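PDB 6DHT: xyloglucan-specific endo-beta-1,4-glucanase BoGH9A from Bacteroides ovatus, which cuts the beta-1,4-glucan backbone of xyloglucan internally, releasing xyloglucan oligosaccharides. Local coordinates for residues K365-Y370 and L381-W386; A345-Y350 and E360-K365. All coordinates share one frame; numbering follows the deposited sequence. Where two conformers were deposited one is given.

Interactions 1 and 2 lie side by side in the catalytic domain, with centres about 10 Å apart. Both are buried, and both are away from the active site and the metal sites. Lys365 belongs to both, at the point where helix 356-364 ends and the loop to helix 379-386 begins. Interaction 2 joins two helices through small side chains. Interaction 1 joins that loop to the next helix through larger apolar and aromatic groups. The two meet directly: Trp386 of interaction 1 reaches Ser347 of interaction 2 with its indole nitrogen, and the Trp386 ring packs on Tyr350.

Interaction 1 of 2, residues K365-Y370 and L381-W386; sequences KAPQIY and LGIFAW. With EDO (1,2-ethanediol), chain M.
Pro367 O is gripped by both hydroxyls of a 1,2-ethanediol, probably from the crystallisation liquor. O1 and O2 of the diol each donate a hydrogen bond of 2.9 Å to Pro367 O. The ring of Pro367 faces helix 379-386, where Pro367 CG meets Ile383 CD1 at 3.8 Å. The two side chains pass one another running opposite ways. Ile383 CD1 also touches Tyr370 CD1 at 3.7 Å, so this one methyl meets both proline and tyrosine. With chi1 at 180°, the Tyr370 ring extends away from its backbone N, past Ile383 to Phe384. There the two side chains lie roughly perpendicular. Tyr370 OH comes to the edge of the Phe384 ring, 3.3 Å from Phe384 CE1, near the ring plane. The hydroxyl has its polar partner elsewhere, in a hydrogen bond with Ser450 OG. Tyr411 meets the Tyr370 ring edge-to-face, and Tyr453 stacks on Phe384. Across the contact itself, the groups are held by apolar contacts and by the Tyr370 hydroxyl at the edge of the Phe384 ring. A connecting loop is thereby laid over the helix that follows it, within the (alpha/alpha)6 barrel of glycoside hydrolase family 9.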
loop_
_atom_site.group_PDB
_atom_site.type_symbol
_atom_site.label_atom_id
_atom_site.label_comp_id
_atom_site.label_asym_id
_atom_site.label_seq_id
_atom_site.Cartn_x
_atom_site.Cartn_y
_atom_site.Cartn_z
ATOM N N LYS A 365 23.561 -6.165 -8.537
ATOM C CA LYS A 365 22.721 -6.338 -7.350
ATOM C C LYS A 365 21.417 -7.071 -7.654
ATOM O O LYS A 365 20.481 -7.018 -6.860
ATOM C CB LYS A 365 22.404 -4.972 -6.748
ATOM C CG LYS A 365 23.631 -4.199 -6.299
ATOM C CD LYS A 365 24.173 -4.763 -4.992
ATOM C CE LYS A 365 25.566 -4.253 -4.669
ATOM N NZ LYS A 365 25.628 -2.783 -4.715
ATOM N N ALA A 366 21.332 -7.759 -8.786
ATOM C CA ALA A 366 20.058 -8.343 -9.194
ATOM C C ALA A 366 19.570 -9.416 -8.229
ATOM O O ALA A 366 20.347 -10.239 -7.745
ATOM C CB ALA A 366 20.147 -8.918 -10.594
ATOM N N PRO A 367 18.257 -9.430 -7.970
ATOM C CA PRO A 367 17.698 -10.526 -7.175
ATOM C C PRO A 367 17.741 -11.856 -7.912
ATOM O O PRO A 367 17.650 -11.882 -9.135
ATOM C CB PRO A 367 16.244 -10.105 -6.968
ATOM C CG PRO A 367 15.940 -9.275 -8.157
ATOM C CD PRO A 367 17.214 -8.558 -8.530
ATOM N N GLN A 368 17.889 -12.940 -7.162
ATOM C CA GLN A 368 17.936 -14.275 -7.745
ATOM C C GLN A 368 16.527 -14.877 -7.810
ATOM O O GLN A 368 16.252 -15.754 -8.630
ATOM C CB GLN A 368 18.889 -15.183 -6.951
ATOM C CG GLN A 368 20.362 -14.734 -6.969
ATOM C CD GLN A 368 20.923 -14.534 -8.372
ATOM O OE1 GLN A 368 20.725 -15.364 -9.270
ATOM N NE2 GLN A 368 21.628 -13.422 -8.568
ATOM N N ILE A 369 15.630 -14.375 -6.961
ATOM C CA ILE A 369 14.261 -14.875 -6.850
ATOM C C ILE A 369 13.300 -13.670 -6.776
ATOM O O ILE A 369 13.737 -12.562 -6.457
ATOM C CB ILE A 369 14.162 -15.733 -5.583
ATOM C CG1 ILE A 369 12.868 -16.543 -5.548
ATOM C CG2 ILE A 369 14.296 -14.863 -4.343
ATOM C CD1 ILE A 369 12.775 -17.483 -4.342
ATOM N N TYR A 370 12.023 -13.866 -7.108
ATOM C CA TYR A 370 11.022 -12.814 -6.920
ATOM C C TYR A 370 10.425 -12.915 -5.506
ATOM O O TYR A 370 10.077 -14.006 -5.057
ATOM C CB TYR A 370 9.890 -12.904 -7.943
ATOM C CG TYR A 370 8.870 -11.823 -7.734
ATOM C CD1 TYR A 370 9.005 -10.584 -8.354
ATOM C CD2 TYR A 370 7.790 -12.016 -6.870
ATOM C CE1 TYR A 370 8.088 -9.572 -8.129
ATOM C CE2 TYR A 370 6.877 -11.011 -6.648
ATOM C CZ TYR A 370 7.027 -9.792 -7.264
ATOM O OH TYR A 370 6.124 -8.765 -7.070
ATOM N N LEU A 381 10.204 -3.604 -6.813
ATOM C CA LEU A 381 9.971 -2.334 -7.462
ATOM C C LEU A 381 10.950 -2.172 -8.621
ATOM O O LEU A 381 10.615 -1.609 -9.645
ATOM C CB LEU A 381 10.098 -1.169 -6.480
ATOM C CG LEU A 381 9.102 -1.158 -5.319
ATOM C CD1 LEU A 381 9.277 0.141 -4.541
ATOM C CD2 LEU A 381 7.678 -1.368 -5.773
ATOM N N GLY A 382 12.146 -2.698 -8.432
ATOM C CA GLY A 382 13.107 -2.695 -9.521
ATOM C C GLY A 382 12.669 -3.627 -10.632
ATOM O O GLY A 382 12.794 -3.312 -11.831
ATOM N N ILE A 383 12.167 -4.800 -10.247
ATOM C CA ILE A 383 11.693 -5.790 -11.204
ATOM C C ILE A 383 10.547 -5.200 -12.032
ATOM O O ILE A 383 10.517 -5.337 -13.277
ATOM C CB ILE A 383 11.263 -7.093 -10.499
ATOM C CG1 ILE A 383 12.501 -7.808 -9.963
ATOM C CG2 ILE A 383 10.488 -7.992 -11.427
ATOM C CD1 ILE A 383 12.223 -8.994 -9.088
ATOM N N PHE A 384 9.606 -4.518 -11.373
ATOM C CA PHE A 384 8.482 -3.968 -12.107
ATOM C C PHE A 384 8.965 -2.986 -13.183
ATOM O O PHE A 384 8.408 -2.933 -14.288
ATOM C CB PHE A 384 7.473 -3.244 -11.184
ATOM C CG PHE A 384 6.811 -4.103 -10.115
ATOM C CD1 PHE A 384 6.695 -5.474 -10.212
ATOM C CD2 PHE A 384 6.332 -3.482 -8.970
ATOM C CE1 PHE A 384 6.083 -6.192 -9.189
ATOM C CE2 PHE A 384 5.710 -4.195 -7.969
ATOM C CZ PHE A 384 5.591 -5.544 -8.081
ATOM N N ALA A 385 10.004 -2.223 -12.851
ATOM C CA ALA A 385 10.569 -1.259 -13.792
ATOM C C ALA A 385 11.149 -1.965 -15.024
ATOM O O ALA A 385 10.851 -1.599 -16.149
ATOM C CB ALA A 385 11.616 -0.430 -13.103
ATOM N N TRP A 386 11.937 -3.013 -14.798
ATOM C CA TRP A 386 12.472 -3.818 -15.905
ATOM C C TRP A 386 11.394 -4.482 -16.773
ATOM O O TRP A 386 11.610 -4.685 -17.970
ATOM C CB TRP A 386 13.429 -4.886 -15.354
ATOM C CG TRP A 386 14.776 -4.321 -15.024
ATOM C CD1 TRP A 386 15.214 -3.905 -13.823
ATOM C CD2 TRP A 386 15.863 -4.126 -15.940
ATOM N NE1 TRP A 386 16.505 -3.424 -13.916
ATOM C CE2 TRP A 386 16.926 -3.581 -15.213
ATOM C CE3 TRP A 386 16.032 -4.368 -17.314
ATOM C CZ2 TRP A 386 18.140 -3.244 -15.812
ATOM C CZ3 TRP A 386 17.240 -4.052 -17.899
ATOM C CH2 TRP A 386 18.278 -3.498 -17.153
HETATM C C1 EDO M . 18.207 -12.671 -12.840
HETATM O O1 EDO M . 19.003 -12.317 -11.702
HETATM C C2 EDO M . 17.320 -13.862 -12.492
HETATM O O2 EDO M . 16.639 -13.606 -11.254
#

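Interaction 2 of 2, residues A345-Y350 and E360-K365; sequences AASELY and EEAIKK
Ala346 and Ala362 face each other where two helices pass closest. Ala346 CA and Ala362 CA are 5.1 Å apart. The methyl of Ala346 reaches the backbone of the other helix, with Ala346 CB 3.6 Å from Ala362 N. Ala346 CB also touches Glu361 CB at 3.8 Å, while the carboxylate of Glu361 turns off from the contact. In return, the methyl of Ala362 lies against the hydroxyl of Ser347, with Ala362 CB 3.6 Å from Ser347 OG. Ala346 CB and Ala362 CB are 4.1 Å apart. Each methyl thus packs against the other helix, one on backbone and one on a hydroxyl. Such small residues are consistent with the close approach of the axes of 345-350 and 360-364, 8.0 Å. The axes run roughly antiparallel, with 148° between their N-to-C directions. Helices 339-353 and 356-364 follow each other in the chain and pack this way within the (alpha/alpha)6 barrel fold of family 9 glycosidases. Further out, Ser347 OG is held by two hydrogen bonds. Its chi1 of -66° sets OG beside the backbone N, from where it bonds Phe343 O one turn earlier. Trp386 NE1, on helix 379-386, is the second partner. Tyr304 of helix 292-309 packs against both Ala346 and Glu361. The Tyr350 side chain touches Tyr358 and Arg359, earlier on helix 356-364, and its hydroxyl hydrogen-bonds Asp397 OD2.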
loop_
_atom_site.group_PDB
_atom_site.type_symbol
_atom_site.label_atom_id
_atom_site.label_comp_id
_atom_site.label_asym_id
_atom_site.label_seq_id
_atom_site.Cartn_x
_atom_site.Cartn_y
_atom_site.Cartn_z
ATOM N N ALA A 345 17.144 1.586 -6.982
ATOM C CA ALA A 345 17.675 2.881 -7.372
ATOM C C ALA A 345 18.485 2.873 -8.673
ATOM O O ALA A 345 18.291 3.721 -9.513
ATOM C CB ALA A 345 18.532 3.476 -6.245
ATOM N N ALA A 346 19.390 1.908 -8.806
ATOM C CA ALA A 346 20.216 1.846 -10.011
ATOM C C ALA A 346 19.315 1.597 -11.211
ATOM O O ALA A 346 19.530 2.186 -12.273
ATOM C CB ALA A 346 21.255 0.766 -9.868
ATOM N N SER A 347 18.308 0.729 -11.053
ATOM C CA SER A 347 17.370 0.454 -12.156
ATOM C C SER A 347 16.629 1.720 -12.587
ATOM O O SER A 347 16.596 2.058 -13.768
ATOM C CB SER A 347 16.380 -0.646 -11.785
ATOM O OG SER A 347 17.036 -1.880 -11.617
ATOM N N GLU A 348 16.075 2.462 -11.628
ATOM C CA GLU A 348 15.384 3.685 -11.964
ATOM C C GLU A 348 16.322 4.686 -12.625
ATOM O O GLU A 348 15.919 5.371 -13.536
ATOM C CB GLU A 348 14.729 4.297 -10.713
ATOM C CG GLU A 348 13.634 3.460 -10.073
ATOM C CD GLU A 348 12.327 3.424 -10.887
ATOM O OE1 GLU A 348 12.232 4.010 -12.004
ATOM O OE2 GLU A 348 11.368 2.782 -10.389
ATOM N N LEU A 349 17.536 4.818 -12.089
ATOM C CA LEU A 349 18.479 5.764 -12.669
ATOM C C LEU A 349 18.886 5.359 -14.081
ATOM O O LEU A 349 19.008 6.204 -14.948
ATOM C CB LEU A 349 19.697 5.943 -11.760
ATOM C CG LEU A 349 19.388 6.927 -10.615
ATOM C CD1 LEU A 349 20.342 6.765 -9.449
ATOM C CD2 LEU A 349 19.336 8.378 -11.101
ATOM N N TYR A 350 19.044 4.064 -14.311
ATOM C CA TYR A 350 19.286 3.588 -15.669
ATOM C C TYR A 350 18.142 3.973 -16.612
ATOM O O TYR A 350 18.375 4.447 -17.734
ATOM C CB TYR A 350 19.485 2.083 -15.690
ATOM C CG TYR A 350 19.712 1.475 -17.072
ATOM C CD1 TYR A 350 20.645 2.020 -17.954
ATOM C CD2 TYR A 350 19.023 0.341 -17.479
ATOM C CE1 TYR A 350 20.869 1.457 -19.207
ATOM C CE2 TYR A 350 19.257 -0.235 -18.713
ATOM C CZ TYR A 350 20.176 0.331 -19.576
ATOM O OH TYR A 350 20.405 -0.240 -20.814
ATOM N N GLU A 360 25.005 -1.350 -14.847
ATOM C CA GLU A 360 25.927 -2.325 -14.302
ATOM C C GLU A 360 25.689 -2.509 -12.817
ATOM O O GLU A 360 25.785 -3.619 -12.320
ATOM C CB GLU A 360 27.375 -1.889 -14.580
ATOM C CG GLU A 360 28.467 -2.682 -13.862
ATOM C CD GLU A 360 28.530 -4.144 -14.270
ATOM O OE1 GLU A 360 27.963 -4.508 -15.320
ATOM O OE2 GLU A 360 29.154 -4.938 -13.533
ATOM N N GLU A 361 25.361 -1.426 -12.118
ATOM C CA GLU A 361 25.045 -1.532 -10.692
ATOM C C GLU A 361 23.777 -2.354 -10.459
ATOM O O GLU A 361 23.733 -3.170 -9.547
ATOM C CB GLU A 361 24.919 -0.145 -10.062
ATOM C CG GLU A 361 26.187 0.734 -10.167
ATOM C CD GLU A 361 27.433 0.077 -9.578
ATOM O OE1 GLU A 361 27.449 -0.180 -8.353
ATOM O OE2 GLU A 361 28.394 -0.184 -10.342
ATOM N N ALA A 362 22.759 -2.156 -11.292
ATOM C CA ALA A 362 21.546 -2.974 -11.203
ATOM C C ALA A 362 21.825 -4.447 -11.429
ATOM O O ALA A 362 21.327 -5.303 -10.702
ATOM C CB ALA A 362 20.506 -2.498 -12.182
ATOM N N ILE A 363 22.598 -4.753 -12.463
ATOM C CA ILE A 363 22.910 -6.139 -12.781
ATOM C C ILE A 363 23.693 -6.806 -11.651
ATOM O O ILE A 363 23.411 -7.959 -11.302
ATOM C CB ILE A 363 23.716 -6.234 -14.107
ATOM C CG1 ILE A 363 22.913 -5.664 -15.267
ATOM C CG2 ILE A 363 24.124 -7.662 -14.402
ATOM C CD1 ILE A 363 21.610 -6.356 -15.553
ATOM N N LYS A 364 24.667 -6.087 -11.084
ATOM C CA LYS A 364 25.468 -6.603 -9.974
ATOM C C LYS A 364 24.592 -6.968 -8.782
ATOM O O LYS A 364 24.843 -7.960 -8.106
ATOM C CB LYS A 364 26.519 -5.584 -9.527
ATOM C CG LYS A 364 27.744 -5.474 -10.427
ATOM C CD LYS A 364 28.866 -4.691 -9.743
ATOM C CE LYS A 364 30.093 -4.585 -10.637
ATOM N NZ LYS A 364 31.292 -4.077 -9.912
ATOM N N LYS A 365 23.561 -6.165 -8.537
ATOM C CA LYS A 365 22.721 -6.338 -7.350
ATOM C C LYS A 365 21.417 -7.071 -7.654
ATOM O O LYS A 365 20.481 -7.018 -6.860
ATOM C CB LYS A 365 22.404 -4.972 -6.748
ATOM C CG LYS A 365 23.631 -4.199 -6.299
ATOM C CD LYS A 365 24.173 -4.763 -4.992
ATOM C CE LYS A 365 25.566 -4.253 -4.669
ATOM N NZ LYS A 365 25.628 -2.783 -4.715
#